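Local coordinates for SWD1-like protein (Myceliophthora thermophila, PDB 6E29) that probably serves, through its WD-repeat beta-propeller domain, as a subunit of the COMPASS histone H3 methyltransferase complex, at residues Lys100-Val105 / Asn120-Ala125; Met134-Thr139 / Glu143-Leu148. One frame throughout, in Å; residues are numbered along the deposited sequence.

The two contacts meet at Ile138, Thr139 and Arg103 but do different work in the propeller. Contact 1 runs between blades: the outer strand 100-106 of one faces strand 123-128 of the next and the turn that leads into it, touching through side chains alone. Contact 2 lies within that second blade, where strands 134-137 and 144-147 form a hairpin zipped by backbone hydrogen bonds. Each has buried and more open parts. In contact 1 the buried pair is Val105 with Phe124, and the partly exposed end carries aromatic and polar groups; in contact 2 Leu135, Val136 and Leu148 are buried, while Val144 and Val147 lie exposed on the outermost strand. Strands 123-128 and 134-137 are neighbours in one sheet, so the contacts share a blade.

Contact 1 (Lys100-Val105 / Asn120-Ala125); sequences KRYREV and NHHQFA
Tyr102 and His122 meet rim to rim, their planes at 50°, and the hydroxyl OH of Tyr102 lies at the edge of the imidazole, 2.9 Å from NE2 of His122 in a hydrogen bond. One face of the His122 ring is taken by CD2 of His121, which sits over its centre, 3.6 Å above the plane. On one face of the Tyr102 ring lies the Arg103 guanidinium, offset toward the rim. That guanidinium is held in several directions: NH1 donates to Tyr102 O at 2.6 Å, while NE and NH2 reach the carbonyls of Ile138 and Thr139. With CG trans to the backbone N (chi1 176°), the Tyr102 ring extends toward the neighbouring blade of the beta-propeller. A classic beta bulge, in which Tyr102 and Arg103 both face Leu93 on the adjacent strand, lets two successive side chains point across the gap. On the far side, a type I turn from Asn120 to Gln123 presents the two histidines, and an Asx turn braces it: His122 N donates to Asn120 OD1 at 2.8 Å. A leucine in place of Tyr102 would probably leave His122 NE2 without its hydroxyl partner and the Arg103 guanidinium without the ring beneath it. Deeper in, Val105 CG2 meets the edge of the Phe124 ring at CE2, 3.9 Å away, and Ile138 packs against both residues.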
loop_
_atom_site.group_PDB
_atom_site.type_symbol
_atom_site.label_atom_id
_atom_site.label_comp_id
_atom_site.label_asym_id
_atom_site.label_seq_id
_atom_site.Cartn_x
_atom_site.Cartn_y
_atom_site.Cartn_z
ATOM N N LYS B 100 -5.577 4.182 22.789
ATOM C CA LYS B 100 -4.504 3.441 23.436
ATOM C C LYS B 100 -3.558 2.856 22.388
ATOM O O LYS B 100 -3.992 2.422 21.319
ATOM C CB LYS B 100 -5.083 2.308 24.298
ATOM C CG LYS B 100 -4.978 2.475 25.819
ATOM C CD LYS B 100 -5.970 3.499 26.378
ATOM C CE LYS B 100 -6.148 3.282 27.885
ATOM N NZ LYS B 100 -7.435 3.827 28.429
ATOM N N ARG B 101 -2.262 2.858 22.705
ATOM C CA ARG B 101 -1.279 2.035 22.009
ATOM C C ARG B 101 -1.518 0.577 22.386
ATOM O O ARG B 101 -1.024 0.115 23.416
ATOM C CB ARG B 101 0.128 2.469 22.402
ATOM C CG ARG B 101 1.004 2.917 21.280
ATOM C CD ARG B 101 2.460 3.082 21.753
ATOM N NE ARG B 101 2.794 4.486 22.002
ATOM C CZ ARG B 101 4.031 4.951 22.165
ATOM N NH1 ARG B 101 5.061 4.121 22.111
ATOM N NH2 ARG B 101 4.239 6.245 22.374
ATOM N N TYR B 102 -2.286 -0.151 21.583
ATOM C CA TYR B 102 -2.735 -1.494 21.944
ATOM C C TYR B 102 -1.656 -2.549 21.725
ATOM O O TYR B 102 -1.528 -3.477 22.538
ATOM C CB TYR B 102 -3.994 -1.806 21.147
ATOM C CG TYR B 102 -4.580 -3.168 21.292
ATOM C CD1 TYR B 102 -5.006 -3.649 22.531
ATOM C CD2 TYR B 102 -4.715 -3.986 20.178
ATOM C CE1 TYR B 102 -5.562 -4.901 22.650
ATOM C CE2 TYR B 102 -5.258 -5.238 20.285
ATOM C CZ TYR B 102 -5.686 -5.694 21.525
ATOM O OH TYR B 102 -6.227 -6.966 21.613
ATOM N N ARG B 103 -0.884 -2.426 20.638
ATOM C CA ARG B 103 0.273 -3.280 20.350
ATOM C C ARG B 103 1.352 -2.446 19.675
ATOM O O ARG B 103 1.059 -1.455 18.995
ATOM C CB ARG B 103 -0.041 -4.457 19.412
ATOM C CG ARG B 103 -1.070 -5.453 19.922
ATOM C CD ARG B 103 -0.466 -6.393 20.924
ATOM N NE ARG B 103 -1.439 -7.324 21.493
ATOM C CZ ARG B 103 -2.146 -7.084 22.607
ATOM N NH1 ARG B 103 -2.017 -5.923 23.252
ATOM N NH2 ARG B 103 -2.998 -7.991 23.083
ATOM N N GLU B 104 2.599 -2.880 19.819
ATOM C CA GLU B 104 3.722 -2.139 19.253
ATOM C C GLU B 104 4.863 -3.084 18.887
ATOM O O GLU B 104 5.323 -3.853 19.735
ATOM C CB GLU B 104 4.202 -1.119 20.275
ATOM C CG GLU B 104 5.295 -0.236 19.775
ATOM C CD GLU B 104 5.599 0.876 20.775
ATOM O OE1 GLU B 104 6.416 1.757 20.441
ATOM O OE2 GLU B 104 5.035 0.861 21.894
ATOM N N VAL B 105 5.364 -2.987 17.654
ATOM C CA VAL B 105 6.389 -3.892 17.139
ATOM C C VAL B 105 7.498 -3.062 16.499
ATOM O O VAL B 105 7.229 -2.241 15.611
ATOM C CB VAL B 105 5.800 -4.891 16.123
ATOM C CG1 VAL B 105 6.887 -5.908 15.642
ATOM C CG2 VAL B 105 4.576 -5.603 16.714
ATOM N N ASN B 120 -8.663 -10.028 10.808
ATOM C CA ASN B 120 -8.068 -10.347 12.104
ATOM C C ASN B 120 -7.083 -9.231 12.424
ATOM O O ASN B 120 -5.972 -9.237 11.890
ATOM C CB ASN B 120 -7.391 -11.739 12.037
ATOM C CG ASN B 120 -6.375 -11.992 13.147
ATOM O OD1 ASN B 120 -6.408 -11.365 14.200
ATOM N ND2 ASN B 120 -5.460 -12.945 12.904
ATOM N N HIS B 121 -7.473 -8.285 13.298
ATOM C CA HIS B 121 -6.542 -7.191 13.564
ATOM C C HIS B 121 -5.315 -7.621 14.371
ATOM O O HIS B 121 -4.432 -6.793 14.599
ATOM C CB HIS B 121 -7.249 -6.030 14.265
ATOM C CG HIS B 121 -7.901 -6.415 15.549
ATOM N ND1 HIS B 121 -9.205 -6.850 15.612
ATOM C CD2 HIS B 121 -7.433 -6.441 16.818
ATOM C CE1 HIS B 121 -9.515 -7.124 16.868
ATOM N NE2 HIS B 121 -8.456 -6.886 17.621
ATOM N N HIS B 122 -5.192 -8.900 14.735
ATOM C CA HIS B 122 -4.053 -9.422 15.482
ATOM C C HIS B 122 -2.967 -10.042 14.598
ATOM O O HIS B 122 -2.097 -10.752 15.124
ATOM C CB HIS B 122 -4.520 -10.466 16.500
ATOM C CG HIS B 122 -5.334 -9.894 17.620
ATOM N ND1 HIS B 122 -6.662 -10.208 17.805
ATOM C CD2 HIS B 122 -5.018 -8.995 18.587
ATOM C CE1 HIS B 122 -7.122 -9.552 18.858
ATOM N NE2 HIS B 122 -6.145 -8.810 19.351
ATOM N N GLN B 123 -3.002 -9.823 13.278
ATOM C CA GLN B 123 -1.901 -10.245 12.427
ATOM C C GLN B 123 -1.678 -9.180 11.377
ATOM O O GLN B 123 -2.638 -8.616 10.856
ATOM C CB GLN B 123 -2.185 -11.571 11.755
ATOM C CG GLN B 123 -0.978 -12.114 11.043
ATOM C CD GLN B 123 -1.301 -13.195 10.069
ATOM O OE1 GLN B 123 -1.558 -12.936 8.894
ATOM N NE2 GLN B 123 -1.192 -14.425 10.520
ATOM N N PHE B 124 -0.414 -8.881 11.085
ATOM C CA PHE B 124 -0.104 -7.974 9.995
ATOM C C PHE B 124 1.118 -8.468 9.235
ATOM O O PHE B 124 1.873 -9.348 9.702
ATOM C CB PHE B 124 0.118 -6.505 10.471
ATOM C CG PHE B 124 1.396 -6.281 11.238
ATOM C CD1 PHE B 124 2.581 -5.979 10.590
ATOM C CD2 PHE B 124 1.387 -6.322 12.639
ATOM C CE1 PHE B 124 3.759 -5.776 11.334
ATOM C CE2 PHE B 124 2.567 -6.140 13.374
ATOM C CZ PHE B 124 3.757 -5.868 12.718
ATOM N N ALA B 125 1.264 -7.928 8.039
ATOM C CA ALA B 125 2.424 -8.157 7.185
ATOM C C ALA B 125 3.112 -6.841 6.864
ATOM O O ALA B 125 2.454 -5.831 6.551
ATOM C CB ALA B 125 2.042 -8.869 5.890
#

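Contact 2 (Met134-Thr139 / Glu143-Leu148); sequences MLVDIT and EVRYVL
Leu135 and Leu148 make the apolar centre, CB of the first lying 4.0 Å from CG of the second, and Leu148 CD1 also rests on the Met134 carbonyl carbon. Beyond them Met134 curls over the sheet: bends at chi2 (-70°) and chi3 bring its CE to 3.5 Å from Arg145 CB, with SD beside Val147. On the same face Val136 CG1 touches Glu143 CB at 3.5 Å. The backbones form an antiparallel hairpin closing the outer edge of the propeller blade, with Leu135 paired to Tyr146 and Asp137 to Val144 through two hydrogen bonds each. On the face of Leu135 and Asp137, the Tyr146 ring turns its edge to Leu135 O, CD1 standing 3.4 Å away. At the turn, Asp137 OD1 accepts from Thr139 N, closing an Asx turn, and from Thr139 OG1 at 2.6 Å. Where the outer strand begins, Arg145 approaches Glu143 side-on, NE and NH2 both binding OE2, with NH2 at 2.7 Å; the guanidinium also meets Phe107 in a cation-pi contact. Both acidic groups thus have partners, and the charge of Arg145 is probably offset locally by Glu143, while Arg145 CB packs against the Met134 methyl.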
loop_
_atom_site.group_PDB
_atom_site.type_symbol
_atom_site.label_atom_id
_atom_site.label_comp_id
_atom_site.label_asym_id
_atom_site.label_seq_id
_atom_site.Cartn_x
_atom_site.Cartn_y
_atom_site.Cartn_z
ATOM N N MET B 134 8.000 -9.408 6.704
ATOM C CA MET B 134 7.644 -10.113 7.936
ATOM C C MET B 134 6.134 -10.268 8.092
ATOM O O MET B 134 5.365 -9.369 7.753
ATOM C CB MET B 134 8.189 -9.382 9.186
ATOM C CG MET B 134 9.686 -9.160 9.216
ATOM S SD MET B 134 10.611 -10.694 9.433
ATOM C CE MET B 134 10.066 -11.157 11.047
ATOM N N LEU B 135 5.725 -11.433 8.592
ATOM C CA LEU B 135 4.372 -11.680 9.070
ATOM C C LEU B 135 4.425 -11.720 10.598
ATOM O O LEU B 135 5.152 -12.537 11.184
ATOM C CB LEU B 135 3.836 -12.986 8.490
ATOM C CG LEU B 135 2.355 -13.271 8.714
ATOM C CD1 LEU B 135 1.592 -12.130 8.176
ATOM C CD2 LEU B 135 1.924 -14.538 7.979
ATOM N N VAL B 136 3.691 -10.836 11.258
ATOM C CA VAL B 136 3.785 -10.739 12.717
ATOM C C VAL B 136 2.437 -11.062 13.347
ATOM O O VAL B 136 1.415 -10.493 12.959
ATOM C CB VAL B 136 4.278 -9.349 13.174
ATOM C CG1 VAL B 136 4.360 -9.301 14.712
ATOM C CG2 VAL B 136 5.644 -9.028 12.565
ATOM N N ASP B 137 2.440 -11.938 14.346
ATOM C CA ASP B 137 1.248 -12.182 15.157
ATOM C C ASP B 137 1.288 -11.289 16.389
ATOM O O ASP B 137 2.180 -11.444 17.242
ATOM C CB ASP B 137 1.193 -13.668 15.529
ATOM C CG ASP B 137 0.105 -14.012 16.540
ATOM O OD1 ASP B 137 -0.714 -13.158 16.944
ATOM O OD2 ASP B 137 0.087 -15.204 16.959
ATOM N N ILE B 138 0.290 -10.396 16.523
ATOM C CA ILE B 138 0.263 -9.520 17.682
ATOM C C ILE B 138 -0.948 -9.820 18.563
ATOM O O ILE B 138 -1.450 -8.926 19.254
ATOM C CB ILE B 138 0.301 -8.049 17.242
ATOM C CG1 ILE B 138 -0.879 -7.749 16.310
ATOM C CG2 ILE B 138 1.646 -7.749 16.555
ATOM C CD1 ILE B 138 -0.890 -6.341 15.748
ATOM N N THR B 139 -1.424 -11.075 18.562
ATOM C CA THR B 139 -2.547 -11.422 19.439
ATOM C C THR B 139 -2.241 -11.028 20.878
ATOM O O THR B 139 -3.112 -10.519 21.604
ATOM C CB THR B 139 -2.848 -12.926 19.404
ATOM O OG1 THR B 139 -3.057 -13.391 18.064
ATOM C CG2 THR B 139 -4.093 -13.267 20.321
ATOM N N GLU B 143 5.037 -9.919 20.530
ATOM C CA GLU B 143 4.623 -10.500 19.267
ATOM C C GLU B 143 5.358 -11.819 18.981
ATOM O O GLU B 143 6.351 -12.187 19.620
ATOM C CB GLU B 143 4.895 -9.513 18.147
ATOM C CG GLU B 143 6.380 -9.318 17.828
ATOM C CD GLU B 143 7.113 -8.396 18.795
ATOM O OE1 GLU B 143 6.528 -7.935 19.805
ATOM O OE2 GLU B 143 8.292 -8.112 18.521
ATOM N N VAL B 144 4.850 -12.524 17.980
ATOM C CA VAL B 144 5.570 -13.621 17.353
ATOM C C VAL B 144 5.785 -13.226 15.898
ATOM O O VAL B 144 4.822 -12.932 15.182
ATOM C CB VAL B 144 4.816 -14.952 17.457
ATOM C CG1 VAL B 144 5.772 -16.129 17.027
ATOM C CG2 VAL B 144 4.242 -15.137 18.842
ATOM N N ARG B 145 7.041 -13.206 15.465
ATOM C CA ARG B 145 7.361 -12.766 14.121
ATOM C C ARG B 145 7.685 -13.984 13.260
ATOM O O ARG B 145 8.251 -14.965 13.742
ATOM C CB ARG B 145 8.566 -11.815 14.120
ATOM C CG ARG B 145 8.553 -10.755 15.186
ATOM C CD ARG B 145 9.643 -9.705 14.974
ATOM N NE ARG B 145 9.688 -8.805 16.129
ATOM C CZ ARG B 145 10.287 -7.618 16.134
ATOM N NH1 ARG B 145 10.907 -7.191 15.048
ATOM N NH2 ARG B 145 10.267 -6.861 17.217
ATOM N N TYR B 146 7.347 -13.902 11.975
ATOM C CA TYR B 146 7.632 -14.960 11.011
ATOM C C TYR B 146 8.279 -14.343 9.790
ATOM O O TYR B 146 7.721 -13.394 9.227
ATOM C CB TYR B 146 6.357 -15.662 10.590
ATOM C CG TYR B 146 5.689 -16.335 11.751
ATOM C CD1 TYR B 146 4.705 -15.696 12.464
ATOM C CD2 TYR B 146 6.055 -17.625 12.132
ATOM C CE1 TYR B 146 4.086 -16.304 13.524
ATOM C CE2 TYR B 146 5.456 -18.240 13.199
ATOM C CZ TYR B 146 4.454 -17.568 13.885
ATOM O OH TYR B 146 3.831 -18.142 14.970
ATOM N N VAL B 147 9.443 -14.856 9.377
ATOM C CA VAL B 147 10.098 -14.283 8.193
ATOM C C VAL B 147 9.324 -14.692 6.942
ATOM O O VAL B 147 8.928 -15.857 6.785
ATOM C CB VAL B 147 11.566 -14.738 8.082
ATOM C CG1 VAL B 147 12.213 -14.131 6.797
ATOM C CG2 VAL B 147 12.356 -14.371 9.272
ATOM N N LEU B 148 9.142 -13.801 6.079
ATOM C CA LEU B 148 8.495 -14.182 4.823
ATOM C C LEU B 148 9.517 -14.241 3.693
ATOM O O LEU B 148 10.549 -13.557 3.740
ATOM C CB LEU B 148 7.389 -13.176 4.453
ATOM C CG LEU B 148 6.075 -13.182 5.221
ATOM C CD1 LEU B 148 5.249 -11.982 4.762
ATOM C CD2 LEU B 148 5.319 -14.479 4.941
#